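Local coordinates for protein cohesin (Archaeoglobus fulgidus, PDB 2XDH) that probably binds dockerin modules, as cohesins generally do, and forms one domain of a longer archaeal protein outside any cellulosome, at residues A[5-10]-A[35-40]; A[66-71]-A[85-90]; A[41-46]-A[123-128]; A[130-135]-A[140-145]; A[46-51]-A[57-62]. All blocks are in the same frame, centred on the assembly; numbering follows the deposited sequence. Where two conformers were deposited one is given.

All five contacts belong to one cohesin domain, a beta-sandwich of jelly-roll type. Contacts 1, 2, 3 and 5 face across its interior; contact 4 is a hairpin. Along the chain, contact 1 closes first, contact 5 closes before contact 2 opens, both of these are nested in the loop closed by contact 3, and contact 4 comes last. Contacts 1, 2 and 3 have centres about 7 to 8 Å apart and make up a continuous core. Contact 5, about 8 Å from the centre of contact 2, closes one flank. Contact 4, centred about 15 Å from contact 1, meets it through the parallel pairing of strands 3-12 and 142-151, which ties the first strand to the last.

Contact 1: A[5-10]-A[35-40]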
# COMPACT_ATOMS: atom_id res chain seq x y z
N ILE A 5 0.29 13.20 12.60
CA ILE A 5 0.53 12.97 14.02
C ILE A 5 -0.15 14.09 14.79
O ILE A 5 0.01 15.26 14.44
CB ILE A 5 2.03 12.97 14.35
CG1 ILE A 5 2.70 11.80 13.61
CG2 ILE A 5 2.24 12.80 15.87
CD1 ILE A 5 4.23 11.78 13.75
N ILE A 6 -0.91 13.74 15.82
CA ILE A 6 -1.80 14.69 16.50
C ILE A 6 -1.63 14.65 18.01
O ILE A 6 -1.82 13.61 18.62
CB ILE A 6 -3.25 14.34 16.22
CG1 ILE A 6 -3.51 14.35 14.71
CG2 ILE A 6 -4.19 15.31 16.96
CD1 ILE A 6 -4.96 14.03 14.34
N ALA A 7 -1.28 15.78 18.61
CA ALA A 7 -1.25 15.87 20.06
C ALA A 7 -2.66 16.16 20.57
O ALA A 7 -3.36 17.01 20.03
CB ALA A 7 -0.28 16.96 20.50
N GLY A 8 -3.09 15.44 21.60
CA GLY A 8 -4.43 15.62 22.13
C GLY A 8 -4.59 16.95 22.85
O GLY A 8 -3.61 17.61 23.20
N SER A 9 -5.84 17.34 23.06
CA SER A 9 -6.15 18.57 23.80
C SER A 9 -6.85 18.23 25.11
O SER A 9 -7.47 17.16 25.22
CB SER A 9 -7.03 19.49 22.94
OG SER A 9 -6.32 19.94 21.80
N ALA A 10 -6.75 19.12 26.09
CA ALA A 10 -7.31 18.82 27.40
C ALA A 10 -7.54 20.07 28.21
O ALA A 10 -7.02 21.14 27.90
CB ALA A 10 -6.41 17.84 28.18
N LEU A 35 10.35 12.27 17.70
CA LEU A 35 9.68 13.56 17.75
C LEU A 35 9.92 14.24 19.08
O LEU A 35 10.45 13.62 20.01
CB LEU A 35 8.19 13.41 17.47
CG LEU A 35 7.35 12.52 18.40
CD1 LEU A 35 7.04 13.23 19.72
CD2 LEU A 35 6.07 12.13 17.70
N ILE A 36 9.56 15.52 19.14
CA ILE A 36 9.62 16.30 20.35
C ILE A 36 8.22 16.86 20.59
O ILE A 36 7.61 17.44 19.69
CB ILE A 36 10.59 17.47 20.18
CG1 ILE A 36 12.01 16.95 19.97
CG2 ILE A 36 10.54 18.37 21.40
CD1 ILE A 36 13.01 18.05 19.71
N LEU A 37 7.71 16.65 21.81
CA LEU A 37 6.47 17.30 22.24
C LEU A 37 6.81 18.38 23.24
O LEU A 37 7.36 18.09 24.30
CB LEU A 37 5.55 16.29 22.92
CG LEU A 37 4.25 16.88 23.49
CD1 LEU A 37 3.32 17.28 22.36
CD2 LEU A 37 3.56 15.88 24.40
N SER A 38 6.52 19.63 22.90
CA SER A 38 6.76 20.71 23.84
C SER A 38 5.48 20.96 24.62
O SER A 38 4.39 20.83 24.08
CB SER A 38 7.20 21.98 23.12
OG SER A 38 8.47 21.81 22.51
N TYR A 39 5.62 21.31 25.90
CA TYR A 39 4.46 21.55 26.74
C TYR A 39 4.61 22.82 27.57
O TYR A 39 5.72 23.25 27.84
CB TYR A 39 4.22 20.34 27.64
CG TYR A 39 5.39 20.01 28.53
CD1 TYR A 39 5.46 20.49 29.82
CD2 TYR A 39 6.43 19.21 28.07
CE1 TYR A 39 6.54 20.19 30.65
CE2 TYR A 39 7.51 18.91 28.88
CZ TYR A 39 7.56 19.40 30.17
OH TYR A 39 8.62 19.10 31.00
N PRO A 40 3.48 23.43 27.98
CA PRO A 40 3.50 24.70 28.72
C PRO A 40 4.01 24.59 30.16
O PRO A 40 3.99 23.50 30.75
CB PRO A 40 2.03 25.13 28.72
CG PRO A 40 1.26 23.85 28.53
CD PRO A 40 2.12 22.98 27.66
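The backbones of 5-10 and 35-40 run in roughly the same direction where they meet, with CA atoms 8.1 Å apart between A7 and L37 and 9.9 Å apart between I5 and L35, so they face each other through side chains and do not pair as neighbours. Two apolar pairs fill the interval. L37 reaches furthest: its CG lies anti to the backbone N (chi1 176°), which carries the branch across until CD1 stands 4.1 Å from A7 CB. The short methyl of A7 suits this long reach, since the leucine supplies most of the span. This is the interior of the cohesin beta-sandwich, where strand 3-12 of one sheet looks across at the end of strand 17-38 in the other. At the second pair both partners are branched, and L35 CD2 comes 4.3 Å from I5 CG2, the methyl carried directly on the isoleucine's beta carbon. All four residues are buried. I5 also packs on L127 and V22, while L35 and L37 rest on F85 and V87 of strand 82-91. Within its own sheet, I5 is tied by backbone hydrogen bonds to A143 and I145 of the parallel strand 142-151.

Contact 2: A[66-71]-A[85-90]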
# COMPACT_ATOMS: atom_id res chain seq x y z
N ASN A 66 11.11 21.97 28.91
CA ASN A 66 9.71 21.89 28.52
C ASN A 66 9.50 21.06 27.26
O ASN A 66 8.60 21.34 26.47
CB ASN A 66 9.15 23.30 28.32
CG ASN A 66 8.73 23.94 29.63
OD1 ASN A 66 8.84 23.33 30.70
ND2 ASN A 66 8.25 25.18 29.56
N GLN A 67 10.32 20.04 27.06
CA GLN A 67 10.07 19.15 25.94
C GLN A 67 10.33 17.68 26.23
O GLN A 67 11.23 17.34 27.00
CB GLN A 67 10.79 19.61 24.67
CG GLN A 67 12.28 19.69 24.73
CD GLN A 67 12.85 20.42 23.52
OE1 GLN A 67 12.25 21.38 23.03
NE2 GLN A 67 14.00 19.97 23.02
N ILE A 68 9.51 16.83 25.64
CA ILE A 68 9.65 15.39 25.78
C ILE A 68 10.13 14.84 24.45
O ILE A 68 9.43 14.96 23.45
CB ILE A 68 8.30 14.75 26.13
CG1 ILE A 68 7.68 15.47 27.34
CG2 ILE A 68 8.47 13.25 26.37
CD1 ILE A 68 6.17 15.28 27.47
N LYS A 69 11.33 14.29 24.43
CA LYS A 69 11.84 13.64 23.23
C LYS A 69 11.44 12.18 23.29
O LYS A 69 11.68 11.49 24.27
CB LYS A 69 13.37 13.77 23.15
CG LYS A 69 13.85 15.21 23.01
CD LYS A 69 15.33 15.32 22.71
CE LYS A 69 15.70 16.74 22.32
NZ LYS A 69 17.17 16.93 22.11
N VAL A 70 10.81 11.71 22.21
CA VAL A 70 10.29 10.37 22.18
C VAL A 70 10.85 9.65 20.98
O VAL A 70 10.91 10.21 19.88
CB VAL A 70 8.74 10.37 22.06
CG1 VAL A 70 8.23 8.95 21.83
CG2 VAL A 70 8.12 11.00 23.31
N GLY A 71 11.28 8.41 21.19
CA GLY A 71 11.80 7.60 20.11
C GLY A 71 11.03 6.30 20.09
O GLY A 71 10.86 5.65 21.13
N PHE A 85 1.72 7.30 22.16
CA PHE A 85 2.06 7.34 23.58
C PHE A 85 1.09 8.25 24.31
O PHE A 85 0.33 8.97 23.67
CB PHE A 85 3.52 7.75 23.82
CG PHE A 85 3.89 9.14 23.29
CD1 PHE A 85 3.85 10.25 24.12
CD2 PHE A 85 4.30 9.30 21.97
CE1 PHE A 85 4.20 11.51 23.65
CE2 PHE A 85 4.65 10.56 21.48
CZ PHE A 85 4.60 11.67 22.33
N TYR A 86 1.10 8.19 25.63
CA TYR A 86 0.25 9.02 26.48
C TYR A 86 1.20 9.75 27.40
O TYR A 86 2.19 9.17 27.87
CB TYR A 86 -0.70 8.15 27.32
CG TYR A 86 -1.96 7.70 26.59
CD1 TYR A 86 -3.12 8.47 26.65
CD2 TYR A 86 -1.98 6.52 25.85
CE1 TYR A 86 -4.28 8.07 25.99
CE2 TYR A 86 -3.15 6.12 25.17
CZ TYR A 86 -4.29 6.91 25.25
OH TYR A 86 -5.45 6.54 24.60
N VAL A 87 0.94 11.03 27.66
CA VAL A 87 1.71 11.72 28.68
C VAL A 87 0.81 12.00 29.88
O VAL A 87 -0.28 12.54 29.74
CB VAL A 87 2.36 13.03 28.15
CG1 VAL A 87 3.19 13.69 29.24
CG2 VAL A 87 3.25 12.72 26.95
N LYS A 88 1.26 11.60 31.06
CA LYS A 88 0.54 11.94 32.27
C LYS A 88 1.12 13.24 32.79
O LYS A 88 2.31 13.32 33.11
CB LYS A 88 0.67 10.83 33.32
CG LYS A 88 -0.22 11.06 34.54
CD LYS A 88 -0.12 9.91 35.54
CE LYS A 88 -1.26 9.96 36.54
NZ LYS A 88 -2.58 10.00 35.83
N PHE A 89 0.28 14.27 32.85
CA PHE A 89 0.70 15.58 33.32
C PHE A 89 0.02 15.87 34.64
O PHE A 89 -1.04 15.32 34.95
CB PHE A 89 0.26 16.69 32.37
CG PHE A 89 1.06 16.77 31.09
CD1 PHE A 89 2.39 17.17 31.11
CD2 PHE A 89 0.46 16.50 29.86
CE1 PHE A 89 3.10 17.29 29.94
CE2 PHE A 89 1.16 16.60 28.70
CZ PHE A 89 2.49 17.00 28.72
N ARG A 90 0.63 16.75 35.42
CA ARG A 90 -0.03 17.30 36.59
C ARG A 90 -0.16 18.78 36.34
O ARG A 90 0.79 19.42 35.90
CB ARG A 90 0.79 17.04 37.85
CG ARG A 90 0.37 17.92 39.01
CD ARG A 90 0.30 17.13 40.29
NE ARG A 90 0.09 17.99 41.45
CZ ARG A 90 0.18 17.58 42.70
NH1 ARG A 90 0.47 16.31 42.96
NH2 ARG A 90 -0.03 18.43 43.70
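V70 and I68 push their side chains across the core of the cohesin beta-sandwich onto F85, V87 and F89. The strands belong to facing sheets: 67-71 and 85-90 run nearly antiparallel, at 155°, and their axes come no nearer than 10.6 Å. The F85 ring presents a flat face to V70. The valine lowers both methyls toward it, and CG2 makes a CH-pi contact 4.0 Å from the ring centroid and 20° off the normal, nearer the rim than the centre. F85 chi1 is 60°, setting CG between the backbone N and the carbonyl carbon, and the ring offers this face to the valine. The next bump is the tip of I68, which meets V87 end to end. Within strand 85-90, V87 is itself wedged between two rings, with CG2 in the plane of F85 at its edge and CG1 over a face of F89. The surface that I68 meets is therefore built by neighbours along one strand. Beside I68, Y39 meets the F89 ring, and F59 packs against both V70 and F85. I68 CD1 ends in the notch of V87, 3.8 Å from CG1 and 3.9 Å from CG2, with F89 CZ 4.3 Å away.

Contact 3: A[41-46]-A[123-128]; sequences NVLEVE and HALTLQ
Where the chain crosses from one sheet of the cohesin beta-sandwich to the other, between strands 17-38 and 43-50, V42 and L43 meet H123 and L125 of strand 123-134. V42, in one of its two conformers, lies against the imidazole of H123. Its CG2 stands over one ring face in a CH-pi contact, 3.9 Å from the centroid and 14° off the normal, displaced toward the CD2 side, while CG1 reaches the same ring at NE2, 4.0 Å away. The histidine ring is brought under the valine by a chi1 of -57°, which puts CG beside the backbone N and anti to the carbonyl carbon. At the ring's ND1 a water lies 3.2 Å away and 3.4 Å from N41 N, accepting weakly from both, and so forms a loose polar bridge at the partly exposed margin. Deeper in, L43 and L125 cross at about a right angle and touch through their ends, L43 CD1 to L125 CD2 at 4.1 Å. The contact thus passes from a wet rim to a buried apolar base. F149 and I151 of strand 142-151 pack against V42, L43 rests on F89 and V91 of strand 82-91, L125 on V20, and P40 on H123, so strands of both sheets converge on this end of the sandwich.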
# COMPACT_ATOMS: atom_id res chain seq x y z
N ASN A 41 4.43 25.72 30.72
CA ASN A 41 4.92 25.80 32.10
C ASN A 41 3.89 25.39 33.14
O ASN A 41 4.25 24.99 34.25
CB ASN A 41 5.38 27.23 32.43
CG ASN A 41 6.73 27.55 31.84
OD1 ASN A 41 7.57 26.67 31.69
ND2 ASN A 41 6.94 28.82 31.51
N VAL A 42 2.61 25.50 32.80
CA VAL A 42 1.55 25.14 33.72
C VAL A 42 1.42 23.63 33.88
O VAL A 42 0.69 23.16 34.75
CB VAL A 42 0.19 25.73 33.31
CG1 VAL A 42 0.21 27.25 33.46
CG2 VAL A 42 -0.17 25.33 31.89
N LEU A 43 2.12 22.88 33.03
CA LEU A 43 2.10 21.43 33.12
C LEU A 43 3.43 20.85 33.60
O LEU A 43 4.50 21.41 33.36
CB LEU A 43 1.71 20.81 31.78
CG LEU A 43 0.30 21.11 31.26
CD1 LEU A 43 0.03 20.31 29.99
CD2 LEU A 43 -0.74 20.80 32.31
N GLU A 44 3.34 19.72 34.29
CA GLU A 44 4.52 19.03 34.75
C GLU A 44 4.38 17.56 34.43
O GLU A 44 3.35 16.95 34.73
CB GLU A 44 4.68 19.21 36.26
CG GLU A 44 5.49 18.13 36.92
CD GLU A 44 5.76 18.44 38.36
OE1 GLU A 44 5.63 19.63 38.73
OE2 GLU A 44 6.10 17.51 39.12
N VAL A 45 5.41 16.98 33.83
CA VAL A 45 5.34 15.60 33.37
C VAL A 45 5.53 14.62 34.53
O VAL A 45 6.52 14.70 35.26
CB VAL A 45 6.40 15.32 32.28
CG1 VAL A 45 6.46 13.82 31.96
CG2 VAL A 45 6.09 16.13 31.02
N GLU A 46 4.56 13.71 34.70
CA GLU A 46 4.63 12.68 35.73
C GLU A 46 5.02 11.31 35.15
O GLU A 46 5.70 10.51 35.80
CB GLU A 46 3.30 12.56 36.49
CG GLU A 46 2.80 13.85 37.12
CD GLU A 46 3.47 14.18 38.45
OE1 GLU A 46 3.48 15.36 38.83
OE2 GLU A 46 3.99 13.25 39.12
N HIS A 123 -2.86 27.07 26.03
CA HIS A 123 -1.44 26.74 25.86
C HIS A 123 -1.28 25.66 24.80
O HIS A 123 -2.16 24.82 24.63
CB HIS A 123 -0.85 26.24 27.17
CG HIS A 123 -1.00 27.20 28.31
ND1 HIS A 123 -0.04 28.15 28.61
CD2 HIS A 123 -1.99 27.36 29.21
CE1 HIS A 123 -0.44 28.85 29.66
NE2 HIS A 123 -1.62 28.39 30.04
N ALA A 124 -0.15 25.68 24.10
CA ALA A 124 0.09 24.74 23.01
C ALA A 124 0.81 23.51 23.51
O ALA A 124 1.69 23.61 24.36
CB ALA A 124 0.93 25.42 21.92
N LEU A 125 0.39 22.35 23.00
CA LEU A 125 1.18 21.13 23.13
C LEU A 125 1.70 20.92 21.72
O LEU A 125 0.95 20.45 20.86
CB LEU A 125 0.31 19.97 23.57
CG LEU A 125 -0.21 20.13 25.01
CD1 LEU A 125 -1.45 19.30 25.27
CD2 LEU A 125 0.90 19.77 25.99
N THR A 126 2.96 21.29 21.49
CA THR A 126 3.49 21.34 20.14
C THR A 126 4.32 20.12 19.76
O THR A 126 5.10 19.62 20.55
CB THR A 126 4.35 22.61 19.92
OG1 THR A 126 5.58 22.48 20.63
CG2 THR A 126 3.61 23.84 20.39
N LEU A 127 4.13 19.66 18.53
CA LEU A 127 4.92 18.57 17.97
C LEU A 127 5.94 19.16 17.00
O LEU A 127 5.58 19.90 16.09
CB LEU A 127 4.01 17.62 17.19
CG LEU A 127 3.07 16.79 18.08
CD1 LEU A 127 1.98 16.19 17.23
CD2 LEU A 127 3.86 15.70 18.83
N GLN A 128 7.21 18.83 17.18
CA GLN A 128 8.20 19.27 16.21
C GLN A 128 9.39 18.35 16.18
O GLN A 128 9.43 17.33 16.88
CB GLN A 128 8.64 20.71 16.49
CG GLN A 128 9.32 20.90 17.82
CD GLN A 128 8.35 21.28 18.92
OE1 GLN A 128 7.33 21.93 18.67
NE2 GLN A 128 8.65 20.87 20.14
O HOH W 1 3.10 28.49 29.34

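Contact 4: A[130-135]-A[140-145]; sequences IEIYDI and VKVATI
I132 leans across to V140 and V142, and its branches divide the work. From CB, chi1 of 174° sends CG1 anti to the backbone N, and CG1 passes 3.9 Å from V140 CB. The other branch, CG2, lies 3.3 Å from V140 O and also near V142 CG1. At the tip, CD1 meets V142 CG1 at 3.7 Å, the two side chains reaching end to end (V142 in one of two conformers). Cutting this side chain back to alanine is likely to strip V142 CG1 of its partner at the tip and leave a gap beside V140. Strands 123-134 and 142-151 form a beta hairpin that splays: the axes of 130-134 and 142-145 come no closer than 9.5 Å and lie at 140°, as 130-135 pairs with 29-34 and 140-145 with strand 3-12. Near the turn the backbones still join, V140 N donating to I132 O at 3.0 Å from 37° out of the carbonyl plane. Closer to the turn, V140 CG2 lies 3.5 Å from D134 N. D134 OD1 accepts from the backbone N of both D136 and N138. D136 is a magnesium-binding residue; no ion is bound to this chain, but one lies about 7 Å from the D134 side chain.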
# COMPACT_ATOMS: atom_id res chain seq x y z
N ILE A 130 10.21 16.36 13.92
CA ILE A 130 9.78 14.99 13.55
C ILE A 130 10.73 14.32 12.56
O ILE A 130 11.17 14.93 11.59
CB ILE A 130 8.34 15.02 13.01
CG1 ILE A 130 7.38 15.32 14.16
CG2 ILE A 130 7.98 13.70 12.36
CD1 ILE A 130 6.11 15.85 13.69
N GLU A 131 11.07 13.06 12.83
CA GLU A 131 11.83 12.25 11.89
C GLU A 131 11.11 10.92 11.78
O GLU A 131 10.99 10.19 12.77
CB GLU A 131 13.25 12.06 12.41
CG GLU A 131 13.93 13.38 12.77
CD GLU A 131 15.32 13.19 13.35
OE1 GLU A 131 15.61 12.09 13.87
OE2 GLU A 131 16.13 14.14 13.30
N ILE A 132 10.59 10.59 10.60
CA ILE A 132 9.78 9.38 10.52
C ILE A 132 10.10 8.62 9.25
O ILE A 132 10.26 9.22 8.19
CB ILE A 132 8.28 9.76 10.63
CG1 ILE A 132 7.38 8.55 10.41
CG2 ILE A 132 7.96 10.87 9.66
CD1 ILE A 132 5.94 8.83 10.74
N TYR A 133 10.24 7.29 9.37
CA TYR A 133 10.61 6.42 8.26
C TYR A 133 9.75 5.17 8.23
O TYR A 133 9.33 4.69 9.28
CB TYR A 133 12.07 5.98 8.39
CG TYR A 133 13.05 7.13 8.34
CD1 TYR A 133 13.59 7.54 7.13
CD2 TYR A 133 13.42 7.81 9.49
CE1 TYR A 133 14.48 8.61 7.07
CE2 TYR A 133 14.31 8.87 9.44
CZ TYR A 133 14.83 9.26 8.23
OH TYR A 133 15.72 10.31 8.17
N ASP A 134 9.49 4.62 7.05
CA ASP A 134 8.75 3.35 7.02
C ASP A 134 9.72 2.20 7.27
O ASP A 134 10.92 2.42 7.46
CB ASP A 134 7.96 3.19 5.71
CG ASP A 134 8.84 3.04 4.49
OD1 ASP A 134 10.05 2.77 4.67
OD2 ASP A 134 8.33 3.16 3.35
N ILE A 135 9.21 0.97 7.27
CA ILE A 135 10.04 -0.17 7.65
C ILE A 135 11.09 -0.46 6.59
O ILE A 135 11.99 -1.26 6.84
CB ILE A 135 9.19 -1.43 7.89
CG1 ILE A 135 8.31 -1.72 6.67
CG2 ILE A 135 8.34 -1.29 9.17
CD1 ILE A 135 7.51 -3.01 6.78
N VAL A 140 8.93 9.37 5.46
CA VAL A 140 7.48 9.42 5.38
C VAL A 140 7.09 10.88 5.52
O VAL A 140 7.57 11.55 6.42
CB VAL A 140 6.84 8.60 6.52
CG1 VAL A 140 5.30 8.78 6.55
CG2 VAL A 140 7.20 7.12 6.38
N LYS A 141 6.24 11.36 4.63
CA LYS A 141 5.70 12.71 4.75
C LYS A 141 4.58 12.66 5.77
O LYS A 141 3.70 11.80 5.69
CB LYS A 141 5.14 13.21 3.43
CG LYS A 141 6.14 13.21 2.28
CD LYS A 141 7.33 14.13 2.56
CE LYS A 141 8.34 14.05 1.40
NZ LYS A 141 8.92 12.67 1.32
N VAL A 142 4.63 13.58 6.73
CA VAL A 142 3.61 13.65 7.74
C VAL A 142 3.12 15.08 7.89
O VAL A 142 3.85 16.05 7.63
CB VAL A 142 4.13 13.17 9.09
CG1 VAL A 142 4.23 11.65 9.08
CG2 VAL A 142 5.47 13.80 9.38
N ALA A 143 1.87 15.20 8.29
CA ALA A 143 1.34 16.49 8.72
C ALA A 143 1.30 16.43 10.24
O ALA A 143 1.26 15.35 10.81
CB ALA A 143 -0.05 16.70 8.15
N THR A 144 1.33 17.57 10.91
CA THR A 144 1.22 17.55 12.36
C THR A 144 0.07 18.44 12.80
O THR A 144 -0.26 19.43 12.12
CB THR A 144 2.51 18.02 13.03
OG1 THR A 144 2.78 19.36 12.63
CG2 THR A 144 3.67 17.15 12.59
N ILE A 145 -0.54 18.09 13.92
CA ILE A 145 -1.57 18.91 14.55
C ILE A 145 -1.27 19.03 16.03
O ILE A 145 -1.19 18.03 16.74
CB ILE A 145 -2.96 18.30 14.34
CG1 ILE A 145 -3.24 18.18 12.83
CG2 ILE A 145 -4.05 19.18 15.00
CD1 ILE A 145 -4.65 17.70 12.53

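Contact 5: A[46-51]-A[57-62]; sequences EDVLQG and SLFDYQ. Unlike the reference sequence in segment 57-62: Q62 (reference Asn).
One flank of the cohesin beta-sandwich is closed by two strands of opposite sheets, 46-50 and 58-62, with V48 and Q50 packing on the rings of Y61 and F59. The strands run antiparallel at 164° with axes 8.5 Å apart, too far for backbone pairing. V48 sits squarely on Y61: its CB lies over the ring centre, 3.5 Å from the centroid and 5° off the normal, and CG2 follows to Y61 CD1 at 3.6 Å. The other methyl, CG1, meets F59 at the ring's edge, in its plane, 3.9 Å from CZ, so a single valine touches one ring by the face and the next by the rim. F59, with CG anti to the backbone N (chi1 -177°), slides in under Q50, whose CG stands over its face, 3.7 Å from the centroid. With only a methyl here, as in alanine, Q50 CG would probably lose the face it lies on and V48 CG1 its edge partner. The Q50 amide runs nearly parallel to the ring plane but beyond the ring, beside F59 CB, and its NE2 is held by T54 O. E46 and D47 both face K88 in a classic beta bulge, which joins 43-50 to strand 82-91; F59 rests on V70, I72 and F85, between strands 67-74 and 82-91.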
# COMPACT_ATOMS: atom_id res chain seq x y z
N GLU A 46 4.56 13.71 34.70
CA GLU A 46 4.63 12.68 35.73
C GLU A 46 5.02 11.31 35.15
O GLU A 46 5.70 10.51 35.80
CB GLU A 46 3.30 12.56 36.49
CG GLU A 46 2.80 13.85 37.12
CD GLU A 46 3.47 14.18 38.45
OE1 GLU A 46 3.48 15.36 38.83
OE2 GLU A 46 3.99 13.25 39.12
N ASP A 47 4.59 11.03 33.93
CA ASP A 47 4.96 9.77 33.29
C ASP A 47 4.71 9.84 31.80
O ASP A 47 3.94 10.69 31.33
CB ASP A 47 4.17 8.61 33.91
CG ASP A 47 4.87 7.26 33.75
OD1 ASP A 47 6.02 7.22 33.24
OD2 ASP A 47 4.27 6.24 34.16
N VAL A 48 5.37 8.97 31.06
CA VAL A 48 5.18 8.84 29.61
C VAL A 48 5.00 7.35 29.34
O VAL A 48 5.89 6.55 29.64
CB VAL A 48 6.40 9.36 28.84
CG1 VAL A 48 6.21 9.18 27.33
CG2 VAL A 48 6.68 10.83 29.18
N LEU A 49 3.84 6.98 28.79
CA LEU A 49 3.48 5.58 28.63
C LEU A 49 3.27 5.24 27.16
O LEU A 49 2.83 6.09 26.38
CB LEU A 49 2.19 5.28 29.39
CG LEU A 49 2.17 5.42 30.92
CD1 LEU A 49 0.78 5.16 31.46
CD2 LEU A 49 3.16 4.46 31.55
N GLN A 50 3.59 4.00 26.79
CA GLN A 50 3.30 3.48 25.45
C GLN A 50 1.81 3.58 25.17
O GLN A 50 0.99 3.53 26.10
CB GLN A 50 3.82 2.03 25.29
CG GLN A 50 5.33 1.97 25.06
CD GLN A 50 5.98 0.71 25.61
OE1 GLN A 50 6.25 0.62 26.81
NE2 GLN A 50 6.26 -0.26 24.74
N GLY A 51 1.45 3.72 23.90
CA GLY A 51 0.07 3.85 23.50
C GLY A 51 -0.48 2.57 22.90
O GLY A 51 0.16 1.52 23.02
N SER A 57 6.46 -2.09 20.78
CA SER A 57 7.53 -1.39 20.08
C SER A 57 8.73 -1.18 21.01
O SER A 57 8.60 -1.27 22.22
CB SER A 57 7.03 -0.02 19.60
OG SER A 57 5.86 -0.16 18.83
N LEU A 58 9.89 -0.87 20.43
CA LEU A 58 11.01 -0.39 21.22
C LEU A 58 10.73 1.09 21.47
O LEU A 58 10.63 1.87 20.52
CB LEU A 58 12.32 -0.52 20.44
CG LEU A 58 13.62 -0.16 21.16
CD1 LEU A 58 13.77 -0.99 22.41
CD2 LEU A 58 14.80 -0.38 20.24
N PHE A 59 10.63 1.48 22.75
CA PHE A 59 10.12 2.80 23.12
C PHE A 59 11.06 3.55 24.08
O PHE A 59 11.44 3.02 25.11
CB PHE A 59 8.75 2.60 23.77
CG PHE A 59 8.05 3.88 24.15
CD1 PHE A 59 7.33 4.61 23.22
CD2 PHE A 59 8.06 4.33 25.47
CE1 PHE A 59 6.67 5.78 23.57
CE2 PHE A 59 7.41 5.50 25.83
CZ PHE A 59 6.71 6.23 24.88
N ASP A 60 11.46 4.77 23.72
CA ASP A 60 12.32 5.57 24.59
C ASP A 60 11.77 6.98 24.72
O ASP A 60 11.16 7.50 23.79
CB ASP A 60 13.75 5.65 24.06
CG ASP A 60 14.51 4.36 24.24
OD1 ASP A 60 14.82 4.03 25.40
OD2 ASP A 60 14.80 3.69 23.23
N TYR A 61 11.99 7.61 25.87
CA TYR A 61 11.64 9.01 26.00
C TYR A 61 12.60 9.70 26.95
O TYR A 61 13.20 9.07 27.82
CB TYR A 61 10.20 9.20 26.48
CG TYR A 61 9.95 8.74 27.91
CD1 TYR A 61 10.03 9.63 28.97
CD2 TYR A 61 9.63 7.41 28.18
CE1 TYR A 61 9.79 9.21 30.29
CE2 TYR A 61 9.39 6.98 29.49
CZ TYR A 61 9.48 7.89 30.53
OH TYR A 61 9.25 7.45 31.81
N GLN A 62 12.75 11.00 26.78
CA GLN A 62 13.61 11.77 27.66
C GLN A 62 12.97 13.13 27.87
O GLN A 62 12.64 13.82 26.90
CB GLN A 62 15.02 11.90 27.07
CG GLN A 62 15.86 13.03 27.67
CD GLN A 62 16.17 12.83 29.14
OE1 GLN A 62 16.87 13.64 29.76
NE2 GLN A 62 15.67 11.74 29.72